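Local coordinates for aminofutalosine deaminase (Helicobacter pylori, PDB 7LKK), which deaminates aminofutalosine in the menaquinone pathway and probably also converts adenosine to inosine, at residues 220-225 against 261-266. Residues are numbered along the deposited sequence; the frame is centred on the assembly and turned at random.
With FE (Fe (III) ion), chain E; MCF ((8R)-3-(5-S-methyl-5-thio-beta-D-ribofuranosyl)-3,6,7,8-tetrahydroimidazo[4,5-d][1,3]diazepin-8-ol), chain J.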
ATOM      1  N   THR A 220     -17.225 -11.233 -15.449  1.00 19.71           N
ATOM      2  CA  THR A 220     -17.689  -9.956 -15.972  1.00 18.20           C
ATOM      3  C   THR A 220     -17.291  -8.841 -15.016  1.00 18.58           C
ATOM      4  O   THR A 220     -17.180  -9.054 -13.805  1.00 18.15           O
ATOM      5  CB  THR A 220     -19.211  -9.962 -16.190  1.00 19.40           C
ATOM      6  OG1 THR A 220     -19.618  -8.733 -16.806  1.00 24.08           O
ATOM      7  CG2 THR A 220     -19.952 -10.144 -14.871  1.00 19.84           C
ATOM      8  N   HIS A 221     -17.049  -7.658 -15.580  1.00 17.20           N
ATOM      9  CA  HIS A 221     -16.869  -6.444 -14.795  1.00 20.30           C
ATOM     10  C   HIS A 221     -18.238  -5.838 -14.515  1.00 22.43           C
ATOM     11  O   HIS A 221     -19.052  -5.690 -15.431  1.00 21.55           O
ATOM     12  CB  HIS A 221     -15.985  -5.438 -15.533  1.00 17.37           C
ATOM     13  CG  HIS A 221     -14.631  -5.968 -15.889  1.00 19.33           C
ATOM     14  ND1 HIS A 221     -14.333  -6.470 -17.137  1.00 19.41           N
ATOM     15  CD2 HIS A 221     -13.495  -6.074 -15.159  1.00 23.65           C
ATOM     16  CE1 HIS A 221     -13.071  -6.861 -17.162  1.00 18.51           C
ATOM     17  NE2 HIS A 221     -12.540  -6.631 -15.975  1.00 23.80           N
ATOM     18  N   PHE A 222     -18.495  -5.490 -13.255  1.00 18.59           N
ATOM     19  CA  PHE A 222     -19.826  -5.044 -12.856  1.00 18.27           C
ATOM     20  C   PHE A 222     -19.725  -3.818 -11.962  1.00 24.34           C
ATOM     21  O   PHE A 222     -19.080  -3.870 -10.912  1.00 17.90           O
ATOM     22  CB  PHE A 222     -20.581  -6.167 -12.137  1.00 20.84           C
ATOM     23  CG  PHE A 222     -22.026  -5.855 -11.894  1.00 21.07           C
ATOM     24  CD1 PHE A 222     -22.875  -5.585 -12.955  1.00 22.73           C
ATOM     25  CD2 PHE A 222     -22.536  -5.823 -10.606  1.00 18.18           C
ATOM     26  CE1 PHE A 222     -24.204  -5.290 -12.737  1.00 23.53           C
ATOM     27  CE2 PHE A 222     -23.866  -5.530 -10.383  1.00 18.98           C
ATOM     28  CZ  PHE A 222     -24.701  -5.264 -11.448  1.00 21.13           C
ATOM     29  N   LEU A 223     -20.376  -2.732 -12.384  1.00 21.82           N
ATOM     30  CA  LEU A 223     -20.560  -1.513 -11.590  1.00 19.92           C
ATOM     31  C   LEU A 223     -19.254  -1.071 -10.929  1.00 22.62           C
ATOM     32  O   LEU A 223     -19.138  -0.938  -9.707  1.00 19.82           O
ATOM     33  CB  LEU A 223     -21.686  -1.704 -10.568  1.00 18.70           C
ATOM     34  CG  LEU A 223     -23.047  -2.017 -11.215  1.00 20.24           C
ATOM     35  CD1 LEU A 223     -24.186  -1.973 -10.206  1.00 18.57           C
ATOM     36  CD2 LEU A 223     -23.330  -1.070 -12.371  1.00 20.85           C
ATOM     37  N   GLU A 224     -18.260  -0.842 -11.783  1.00 21.18           N
ATOM     38  CA  GLU A 224     -16.923  -0.440 -11.378  1.00 21.22           C
ATOM     39  C   GLU A 224     -16.783   1.065 -11.183  1.00 20.53           C
ATOM     40  O   GLU A 224     -15.795   1.512 -10.591  1.00 20.01           O
ATOM     41  CB  GLU A 224     -15.918  -0.932 -12.427  1.00 19.88           C
ATOM     42  CG  GLU A 224     -14.458  -0.762 -12.074  1.00 18.94           C
ATOM     43  CD  GLU A 224     -13.548  -1.283 -13.162  1.00 19.45           C
ATOM     44  OE1 GLU A 224     -14.065  -1.724 -14.212  1.00 26.87           O
ATOM     45  OE2 GLU A 224     -12.317  -1.260 -12.969  1.00 21.48           O
ATOM     46  N   SER A 225     -17.748   1.857 -11.645  1.00 21.42           N
ATOM     47  CA  SER A 225     -17.614   3.303 -11.593  1.00 24.03           C
ATOM     48  C   SER A 225     -18.979   3.940 -11.395  1.00 24.12           C
ATOM     49  O   SER A 225     -20.019   3.322 -11.638  1.00 20.97           O
ATOM     50  CB  SER A 225     -16.963   3.854 -12.865  1.00 21.02           C
ATOM     51  OG  SER A 225     -17.783   3.618 -13.999  1.00 19.53           O
ATOM     52  N   ASP A 261     -31.535  -6.045 -15.162  1.00 24.80           N
ATOM     53  CA  ASP A 261     -31.570  -6.563 -16.526  1.00 26.31           C
ATOM     54  C   ASP A 261     -30.253  -7.239 -16.889  1.00 25.59           C
ATOM     55  O   ASP A 261     -30.241  -8.283 -17.551  1.00 27.06           O
ATOM     56  CB  ASP A 261     -31.883  -5.430 -17.502  1.00 25.17           C
ATOM     57  CG  ASP A 261     -32.165  -5.925 -18.906  1.00 25.84           C
ATOM     58  OD1 ASP A 261     -32.723  -7.032 -19.049  1.00 32.32           O
ATOM     59  OD2 ASP A 261     -31.834  -5.201 -19.868  1.00 32.98           O
ATOM     60  N   TYR A 262     -29.133  -6.659 -16.455  1.00 21.16           N
ATOM     61  CA  TYR A 262     -27.829  -7.256 -16.727  1.00 20.07           C
ATOM     62  C   TYR A 262     -27.595  -8.485 -15.858  1.00 22.46           C
ATOM     63  O   TYR A 262     -27.172  -9.537 -16.354  1.00 22.52           O
ATOM     64  CB  TYR A 262     -26.726  -6.223 -16.505  1.00 16.89           C
ATOM     65  CG  TYR A 262     -25.366  -6.669 -16.986  1.00 21.48           C
ATOM     66  CD1 TYR A 262     -25.033  -6.610 -18.332  1.00 17.99           C
ATOM     67  CD2 TYR A 262     -24.416  -7.154 -16.094  1.00 17.59           C
ATOM     68  CE1 TYR A 262     -23.791  -7.018 -18.779  1.00 20.20           C
ATOM     69  CE2 TYR A 262     -23.171  -7.565 -16.532  1.00 20.39           C
ATOM     70  CZ  TYR A 262     -22.863  -7.494 -17.875  1.00 20.33           C
ATOM     71  OH  TYR A 262     -21.627  -7.902 -18.318  1.00 20.69           O
ATOM     72  N   ILE A 263     -27.863  -8.366 -14.554  1.00 18.64           N
ATOM     73  CA  ILE A 263     -27.617  -9.467 -13.623  1.00 20.61           C
ATOM     74  C   ILE A 263     -28.401 -10.708 -14.031  1.00 21.46           C
ATOM     75  O   ILE A 263     -27.872 -11.827 -14.015  1.00 22.83           O
ATOM     76  CB  ILE A 263     -27.969  -9.036 -12.186  1.00 18.61           C
ATOM     77  CG1 ILE A 263     -27.011  -7.951 -11.693  1.00 20.82           C
ATOM     78  CG2 ILE A 263     -27.969 -10.241 -11.244  1.00 16.50           C
ATOM     79  CD1 ILE A 263     -27.533  -7.189 -10.491  1.00 19.59           C
ATOM     80  N   ASP A 264     -29.670 -10.530 -14.410  1.00 23.15           N
ATOM     81  CA  ASP A 264     -30.539 -11.671 -14.684  1.00 21.51           C
ATOM     82  C   ASP A 264     -30.045 -12.526 -15.844  1.00 23.82           C
ATOM     83  O   ASP A 264     -30.395 -13.709 -15.910  1.00 20.60           O
ATOM     84  CB  ASP A 264     -31.965 -11.191 -14.960  1.00 24.82           C
ATOM     85  CG  ASP A 264     -32.633 -10.616 -13.726  1.00 29.84           C
ATOM     86  OD1 ASP A 264     -32.019 -10.662 -12.638  1.00 29.79           O
ATOM     87  OD2 ASP A 264     -33.771 -10.114 -13.846  1.00 32.72           O
ATOM     88  N   MET A 265     -29.243 -11.961 -16.754  1.00 20.59           N
ATOM     89  CA  MET A 265     -28.675 -12.760 -17.838  1.00 20.65           C
ATOM     90  C   MET A 265     -27.863 -13.934 -17.310  1.00 20.13           C
ATOM     91  O   MET A 265     -27.802 -14.986 -17.956  1.00 18.21           O
ATOM     92  CB  MET A 265     -27.790 -11.893 -18.732  1.00 18.24           C
ATOM     93  CG  MET A 265     -28.526 -10.905 -19.613  1.00 21.43           C
ATOM     94  SD  MET A 265     -27.426 -10.252 -20.884  1.00 20.36           S
ATOM     95  CE  MET A 265     -26.074  -9.653 -19.873  1.00 23.82           C
ATOM     96  N   PHE A 266     -27.219 -13.769 -16.155  1.00 18.71           N
ATOM     97  CA  PHE A 266     -26.351 -14.785 -15.580  1.00 19.89           C
ATOM     98  C   PHE A 266     -27.079 -15.683 -14.586  1.00 19.93           C
ATOM     99  O   PHE A 266     -26.424 -16.368 -13.793  1.00 19.11           O
ATOM    100  CB  PHE A 266     -25.144 -14.118 -14.912  1.00 18.06           C
ATOM    101  CG  PHE A 266     -24.341 -13.252 -15.844  1.00 14.50           C
ATOM    102  CD1 PHE A 266     -23.261 -13.774 -16.536  1.00 15.06           C
ATOM    103  CD2 PHE A 266     -24.673 -11.921 -16.032  1.00 16.92           C
ATOM    104  CE1 PHE A 266     -22.525 -12.983 -17.399  1.00 16.84           C
ATOM    105  CE2 PHE A 266     -23.941 -11.124 -16.894  1.00 19.33           C
ATOM    106  CZ  PHE A 266     -22.864 -11.655 -17.576  1.00 17.21           C
TER
HETATM  107 FE    FE E 501     -10.277  -6.589 -15.281  1.00 27.30          FE
HETATM  108  O8  MCF J 506     -10.825  -4.711 -15.142  1.00 30.79           O
HETATM  109  C8  MCF J 506      -9.925  -3.668 -15.415  1.00 28.39           C
HETATM  110  C7  MCF J 506     -10.583  -2.293 -15.355  1.00 25.65           C
HETATM  111  N6  MCF J 506     -11.962  -2.365 -15.770  1.00 25.30           N
HETATM  112  C5  MCF J 506     -12.300  -3.031 -17.007  1.00 26.51           C
HETATM  113  N4  MCF J 506     -11.361  -3.681 -17.915  1.00 24.69           N
HETATM  114  C10 MCF J 506      -9.886  -3.850 -17.930  1.00 25.35           C
HETATM  115  C9  MCF J 506      -9.172  -3.865 -16.747  1.00 24.50           C
HETATM  116  N1  MCF J 506      -7.894  -4.037 -17.054  1.00 26.38           N
HETATM  117  C2  MCF J 506      -7.766  -4.148 -18.375  1.00 26.43           C
HETATM  118  N3  MCF J 506      -8.989  -4.044 -18.904  1.00 23.54           N
HETATM  119  C1S MCF J 506      -9.245  -4.107 -20.376  1.00 29.09           C
HETATM  120  C2S MCF J 506     -10.478  -4.955 -20.762  1.00 28.97           C
HETATM  121  O2S MCF J 506     -10.149  -6.276 -20.843  1.00 23.50           O
HETATM  122  O4S MCF J 506      -9.519  -2.939 -20.822  1.00 27.92           O
HETATM  123  C4S MCF J 506     -10.427  -3.167 -22.144  1.00 29.99           C
HETATM  124  C3S MCF J 506     -10.826  -4.406 -22.141  1.00 29.79           C
HETATM  125  O3S MCF J 506     -10.076  -5.175 -23.199  1.00 30.91           O
HETATM  126  C5S MCF J 506     -11.617  -2.224 -22.106  1.00 31.10           C
HETATM  127  S5S MCF J 506     -12.109  -1.795 -23.800  1.00 38.43           S
HETATM  128  C6S MCF J 506     -13.814  -1.171 -23.787  1.00 34.28           C
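Tyr262 reaches from its helix to Thr220 on the strand and donates its phenolic proton to the threonine hydroxyl, OH to OG1 2.6 Å, with OG1 lying in the ring plane. The two side chains approach from opposite directions; with chi1 at -175°, OG1 lies opposite the backbone N and is directed at the phenol, and it is also hydrogen-bonded to Val193 O. Next to that bond the Phe222 and Tyr262 side chains run past one another in opposite senses, their rings meeting obliquely at 3.8 Å between CD1 of Phe222 and CD2 of Tyr262. Ile263 crosses the phenylalanine nearly at a right angle, its CG1 3.6 Å from CZ of Phe222, while CG of Leu223 sits over one face of the same ring.

His221, whose CB leaves the strand away from the helix, binds the iron through NE2 at 2.4 Å, and its ND1 is hydrogen-bonded to His194 O. Past the strand end, Glu224 OE1 accepts a 2.7 Å bond from N6 of methylthio-coformycin. Strand 218-222 thus faces the metal centre of the amidohydrolase TIM barrel on one side and helix 259-264 on the other, flanked by parallel strands 187-193 and 269-275, with Ile287 touching both Phe222 and Ile263.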